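Local coordinates for protein KLLA0E08119p (Kluyveromyces lactis, PDB 3VA7) that probably carboxylates urea to urea-1-carboxylate using biotin and ATP, this piece carrying the biotin carboxylase, carboxyltransferase and biotin carrier parts, at residues A249-E254 and K282-S287; N959-I964 and I970-V975. All blocks are in the same frame, centred on the assembly; numbering follows the deposited sequence.

Contact 1: residues A249-E254 and K282-S287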
loop_
_atom_site.group_PDB
_atom_site.type_symbol
_atom_site.label_atom_id
_atom_site.label_comp_id
_atom_site.label_asym_id
_atom_site.label_seq_id
_atom_site.Cartn_x
_atom_site.Cartn_y
_atom_site.Cartn_z
ATOM N N ALA A 249 -23.153 2.051 48.461
ATOM C CA ALA A 249 -22.706 2.748 47.255
ATOM C C ALA A 249 -21.508 3.604 47.608
ATOM O O ALA A 249 -21.411 4.069 48.732
ATOM C CB ALA A 249 -23.861 3.593 46.629
ATOM N N ILE A 250 -20.593 3.820 46.664
ATOM C CA ILE A 250 -19.368 4.598 46.958
ATOM C C ILE A 250 -18.978 5.499 45.785
ATOM O O ILE A 250 -19.126 5.098 44.615
ATOM C CB ILE A 250 -18.234 3.671 47.413
ATOM C CG1 ILE A 250 -16.936 4.428 47.605
ATOM C CG2 ILE A 250 -18.028 2.532 46.403
ATOM C CD1 ILE A 250 -15.986 3.665 48.523
ATOM N N ALA A 251 -18.583 6.750 46.065
ATOM C CA ALA A 251 -18.252 7.677 44.971
ATOM C C ALA A 251 -16.745 7.603 44.791
ATOM O O ALA A 251 -15.953 7.771 45.756
ATOM C CB ALA A 251 -18.717 9.059 45.240
ATOM N N ILE A 252 -16.337 7.281 43.571
ATOM C CA ILE A 252 -14.948 6.937 43.346
ATOM C C ILE A 252 -14.180 8.188 42.916
ATOM O O ILE A 252 -13.004 8.314 43.252
ATOM C CB ILE A 252 -14.844 5.700 42.393
ATOM C CG1 ILE A 252 -15.495 4.497 43.113
ATOM C CG2 ILE A 252 -13.420 5.418 41.962
ATOM C CD1 ILE A 252 -14.866 3.117 42.874
ATOM N N GLY A 253 -14.879 9.140 42.285
ATOM C CA GLY A 253 -14.305 10.403 41.864
ATOM C C GLY A 253 -15.184 11.084 40.822
ATOM O O GLY A 253 -16.248 10.555 40.426
ATOM N N GLU A 254 -14.765 12.266 40.372
ATOM C CA GLU A 254 -15.519 12.988 39.357
ATOM C C GLU A 254 -14.656 13.279 38.148
ATOM O O GLU A 254 -13.419 13.399 38.237
ATOM C CB GLU A 254 -16.102 14.308 39.899
ATOM C CG GLU A 254 -15.168 15.504 39.812
ATOM C CD GLU A 254 -14.009 15.410 40.789
ATOM O OE1 GLU A 254 -13.932 14.427 41.585
ATOM O OE2 GLU A 254 -13.175 16.341 40.777
ATOM N N LYS A 282 -20.337 17.167 47.890
ATOM C CA LYS A 282 -21.778 17.046 47.841
ATOM C C LYS A 282 -22.302 16.481 46.518
ATOM O O LYS A 282 -23.470 16.126 46.387
ATOM C CB LYS A 282 -22.449 18.351 48.324
ATOM C CG LYS A 282 -23.102 19.255 47.299
ATOM C CD LYS A 282 -23.925 20.397 47.996
ATOM C CE LYS A 282 -23.091 21.263 48.983
ATOM N NZ LYS A 282 -23.615 22.680 49.000
ATOM N N MET A 283 -21.423 16.372 45.538
ATOM C CA MET A 283 -21.745 15.626 44.346
ATOM C C MET A 283 -21.558 14.157 44.685
ATOM O O MET A 283 -22.374 13.304 44.335
ATOM C CB MET A 283 -20.809 16.021 43.236
ATOM C CG MET A 283 -21.320 17.132 42.326
ATOM S SD MET A 283 -19.932 17.790 41.353
ATOM C CE MET A 283 -20.831 18.392 39.917
ATOM N N ARG A 284 -20.477 13.880 45.395
ATOM C CA ARG A 284 -20.202 12.543 45.865
ATOM C C ARG A 284 -21.375 12.034 46.690
ATOM O O ARG A 284 -22.010 11.065 46.306
ATOM C CB ARG A 284 -18.893 12.489 46.665
ATOM C CG ARG A 284 -17.629 12.730 45.819
ATOM C CD ARG A 284 -16.391 13.091 46.664
ATOM N NE ARG A 284 -16.068 12.070 47.659
ATOM C CZ ARG A 284 -15.515 10.890 47.373
ATOM N NH1 ARG A 284 -15.229 10.554 46.108
ATOM N NH2 ARG A 284 -15.245 10.030 48.355
ATOM N N ALA A 285 -21.688 12.700 47.801
ATOM C CA ALA A 285 -22.720 12.193 48.707
ATOM C C ALA A 285 -24.076 12.025 48.035
ATOM O O ALA A 285 -24.803 11.086 48.370
ATOM C CB ALA A 285 -22.814 13.010 49.985
ATOM N N ALA A 286 -24.400 12.881 47.069
ATOM C CA ALA A 286 -25.702 12.793 46.376
ATOM C C ALA A 286 -25.737 11.550 45.500
ATOM O O ALA A 286 -26.748 10.818 45.434
ATOM C CB ALA A 286 -25.968 14.037 45.545
ATOM N N SER A 287 -24.601 11.297 44.858
ATOM C CA SER A 287 -24.415 10.117 44.027
ATOM C C SER A 287 -24.520 8.831 44.854
ATOM O O SER A 287 -25.102 7.858 44.431
ATOM C CB SER A 287 -23.062 10.202 43.283
ATOM O OG SER A 287 -23.075 11.221 42.310
#
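A251 of the strand 249-261 meets R284 of the helix 277-293 in the ATP-grasp part of the biotin carboxylase, where a helix packs on one face of an antiparallel sheet. The two short segments run roughly antiparallel, at 147°, with their axes 7.5 Å apart at closest approach. Along the strand, I250 turns its side chain from the helix toward M242 of the neighbouring strand and the loop residues F352 and I357. A251 points the other way and carries most of the strand's share of the contact: its CB sits 3.7 Å from CB of R284 and also lies over one face of the guanidinium, displaced toward the rim. Its amide N is taken by E288 OE1 further along the helix. R284 gets to this site with CG beside its own backbone N (chi1 -68°) and a bend at chi3, which turns the guanidinium in toward the carbonyl of A251. NH1 then stands 2.9 Å from A251 O, a weak hydrogen bond because the N-H is poorly aimed. Beyond it the guanidinium edge faces the I252-G253 peptide, NH1 lying 4.1 Å from I252 C. A leucine here, with no guanidinium, would probably leave A251 O without this weak donor and open a gap beside A251 CB. E254 closes the segment: its OE1 stays 6.1 Å from R284 NH1, while OE2 makes a salt bridge with R280, one turn earlier on the same helix, and accepts from A272 N. On the helix side, S287 is tied down within its own turn: its N and OG approach M283 O from opposite faces of the carbonyl plane, OG at 3.0 Å.

Contact 2: residues N959-I964 and I970-V975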
loop_
_atom_site.group_PDB
_atom_site.type_symbol
_atom_site.label_atom_id
_atom_site.label_comp_id
_atom_site.label_asym_id
_atom_site.label_seq_id
_atom_site.Cartn_x
_atom_site.Cartn_y
_atom_site.Cartn_z
ATOM N N ASN A 959 -5.946 -21.094 -24.446
ATOM C CA ASN A 959 -5.669 -21.623 -23.122
ATOM C C ASN A 959 -4.168 -21.952 -22.940
ATOM O O ASN A 959 -3.641 -22.854 -23.624
ATOM C CB ASN A 959 -6.500 -22.897 -22.864
ATOM C CG ASN A 959 -6.176 -23.556 -21.491
ATOM O OD1 ASN A 959 -5.112 -24.192 -21.328
ATOM N ND2 ASN A 959 -7.091 -23.398 -20.500
ATOM N N ASN A 960 -3.505 -21.279 -21.985
ATOM C CA ASN A 960 -2.055 -21.385 -21.807
ATOM C C ASN A 960 -1.613 -22.811 -21.407
ATOM O O ASN A 960 -0.540 -23.326 -21.852
ATOM C CB ASN A 960 -1.534 -20.331 -20.819
ATOM C CG ASN A 960 -1.781 -18.872 -21.282
ATOM O OD1 ASN A 960 -2.278 -18.605 -22.400
ATOM N ND2 ASN A 960 -1.429 -17.909 -20.416
ATOM N N VAL A 961 -2.418 -23.490 -20.594
ATOM C CA VAL A 961 -1.978 -24.793 -20.118
ATOM C C VAL A 961 -1.992 -25.751 -21.261
ATOM O O VAL A 961 -1.057 -26.547 -21.407
ATOM C CB VAL A 961 -2.788 -25.277 -18.934
ATOM C CG1 VAL A 961 -2.619 -26.842 -18.683
ATOM C CG2 VAL A 961 -2.447 -24.428 -17.699
ATOM N N ASP A 962 -2.994 -25.627 -22.133
ATOM C CA ASP A 962 -3.057 -26.439 -23.342
ATOM C C ASP A 962 -1.874 -26.264 -24.322
ATOM O O ASP A 962 -1.353 -27.252 -24.841
ATOM C CB ASP A 962 -4.372 -26.198 -24.070
ATOM C CG ASP A 962 -5.558 -26.797 -23.347
ATOM O OD1 ASP A 962 -5.399 -27.800 -22.628
ATOM O OD2 ASP A 962 -6.663 -26.255 -23.518
ATOM N N PHE A 963 -1.470 -25.029 -24.579
ATOM C CA PHE A 963 -0.186 -24.768 -25.166
ATOM C C PHE A 963 1.013 -25.501 -24.486
ATOM O O PHE A 963 1.757 -26.208 -25.196
ATOM C CB PHE A 963 0.064 -23.277 -25.208
ATOM C CG PHE A 963 1.460 -22.930 -25.556
ATOM C CD1 PHE A 963 1.947 -23.174 -26.833
ATOM C CD2 PHE A 963 2.317 -22.396 -24.596
ATOM C CE1 PHE A 963 3.278 -22.876 -27.156
ATOM C CE2 PHE A 963 3.612 -22.095 -24.903
ATOM C CZ PHE A 963 4.103 -22.339 -26.166
ATOM N N ILE A 964 1.217 -25.353 -23.160
ATOM C CA ILE A 964 2.312 -26.080 -22.534
ATOM C C ILE A 964 2.144 -27.550 -22.901
ATOM O O ILE A 964 3.088 -28.199 -23.403
ATOM C CB ILE A 964 2.362 -26.111 -20.956
ATOM C CG1 ILE A 964 2.389 -24.742 -20.228
ATOM C CG2 ILE A 964 3.490 -27.055 -20.497
ATOM C CD1 ILE A 964 2.812 -23.624 -21.028
ATOM N N ILE A 970 2.227 -33.678 -24.006
ATOM C CA ILE A 970 1.706 -34.370 -22.830
ATOM C C ILE A 970 0.247 -34.003 -22.663
ATOM O O ILE A 970 -0.229 -33.213 -23.438
ATOM C CB ILE A 970 2.503 -34.019 -21.541
ATOM C CG1 ILE A 970 2.519 -32.495 -21.289
ATOM C CG2 ILE A 970 3.896 -34.593 -21.612
ATOM C CD1 ILE A 970 3.413 -32.083 -20.148
ATOM N N ASP A 971 -0.437 -34.586 -21.675
ATOM C CA ASP A 971 -1.823 -34.217 -21.346
ATOM C C ASP A 971 -1.730 -33.017 -20.441
ATOM O O ASP A 971 -0.755 -32.872 -19.683
ATOM C CB ASP A 971 -2.663 -35.341 -20.629
ATOM C CG ASP A 971 -4.239 -34.978 -20.547
ATOM O OD1 ASP A 971 -4.791 -34.595 -19.439
ATOM O OD2 ASP A 971 -4.937 -35.035 -21.621
ATOM N N ARG A 972 -2.759 -32.171 -20.522
ATOM C CA ARG A 972 -2.892 -31.018 -19.633
ATOM C C ARG A 972 -2.771 -31.421 -18.178
ATOM O O ARG A 972 -2.248 -30.650 -17.384
ATOM C CB ARG A 972 -4.189 -30.246 -19.857
ATOM C CG ARG A 972 -5.429 -31.077 -19.732
ATOM C CD ARG A 972 -6.644 -30.197 -19.521
ATOM N NE ARG A 972 -6.447 -28.888 -20.092
ATOM C CZ ARG A 972 -6.553 -27.751 -19.402
ATOM N NH1 ARG A 972 -6.904 -27.780 -18.110
ATOM N NH2 ARG A 972 -6.390 -26.585 -20.024
ATOM N N ASN A 973 -3.224 -32.618 -17.828
ATOM C CA ASN A 973 -3.165 -33.038 -16.442
ATOM C C ASN A 973 -1.743 -33.469 -16.028
ATOM O O ASN A 973 -1.386 -33.473 -14.828
ATOM C CB ASN A 973 -4.294 -34.041 -16.091
ATOM C CG ASN A 973 -5.750 -33.397 -16.279
ATOM O OD1 ASN A 973 -6.017 -32.271 -15.835
ATOM N ND2 ASN A 973 -6.642 -34.107 -16.984
ATOM N N ASP A 974 -0.927 -33.786 -17.024
ATOM C CA ASP A 974 0.475 -33.925 -16.782
ATOM C C ASP A 974 1.091 -32.596 -16.324
ATOM O O ASP A 974 1.913 -32.616 -15.412
ATOM C CB ASP A 974 1.226 -34.465 -18.011
ATOM C CG ASP A 974 0.883 -35.901 -18.304
ATOM O OD1 ASP A 974 0.773 -36.256 -19.498
ATOM O OD2 ASP A 974 0.693 -36.652 -17.332
ATOM N N VAL A 975 0.680 -31.475 -16.924
ATOM C CA VAL A 975 1.115 -30.154 -16.484
ATOM C C VAL A 975 0.640 -29.918 -15.074
ATOM O O VAL A 975 1.406 -29.511 -14.173
ATOM C CB VAL A 975 0.616 -29.012 -17.415
ATOM C CG1 VAL A 975 1.039 -27.631 -16.880
ATOM C CG2 VAL A 975 1.093 -29.210 -18.824
#
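Two consecutive short helices, 960-967 and 972-979, meet near their N-terminal ends in the part of the carboxyltransferase assigned to subdomains C and D, where R972 in the first turn of the second helix reaches back to N959 and D962 at the start of the first. The main link is a salt bridge gripped side-on: R972 NE and NH2 both donate to the single atom D962 OD1, each at 3.0 Å, and both come from the same face of the carboxylate. NE arrives on the syn side, NH2 from well above the plane, since the carboxylate and guanidinium planes are turned 70° apart. OD1 itself lies close to the guanidinium plane. With R972 CG placed between the backbone N and the carbonyl carbon (chi1 56°) and the chain bent at chi3, the guanidinium edge faces the first helix, and V961 CG1 packs over one face, 4.0 Å from its plane and offset toward the rim. N959 is the N-cap of that helix: OD1 accepts from D962 N at 2.7 Å, in the carbonyl plane. E935 ties the cluster together from outside, its carboxylate pairing with R972 NH1 in a second salt bridge and accepting from N959 ND2. The second helix starts with a capping box, D971 OD1 taking N973 N while D974 OD1 takes D971 N. Further along both helices the contact turns apolar: I964 CG2 meets V975 CG2 at 3.6 Å, and V961 CG1 lies 4.1 Å from V975 CB. Held by the carboxylates of D962 and E935, the guanidinium is probably limited in its rotation, and its positive charge would tend to favour the ionised form of the exposed D962.

From the N terminus, the chain first enters the biotin carboxylase part. There contact 1 closes a loop of 27 residues, about half of them strand, and lays helix 277-293 against strand 249-261 of the large antiparallel sheet. Contact 2 opens much later, in the carboxyltransferase region, and closes a much shorter connection of five residues, three of them the end of the first helix. The loops follow in series, neither nested nor crossed. The centres of contacts 1 and 2 are about 79 Å apart, on opposite sides of the chain's centre. Contact 1 ties helix to sheet, contact 2 helix to helix, the side chain of I964 lying about 13 Å from the bound urea.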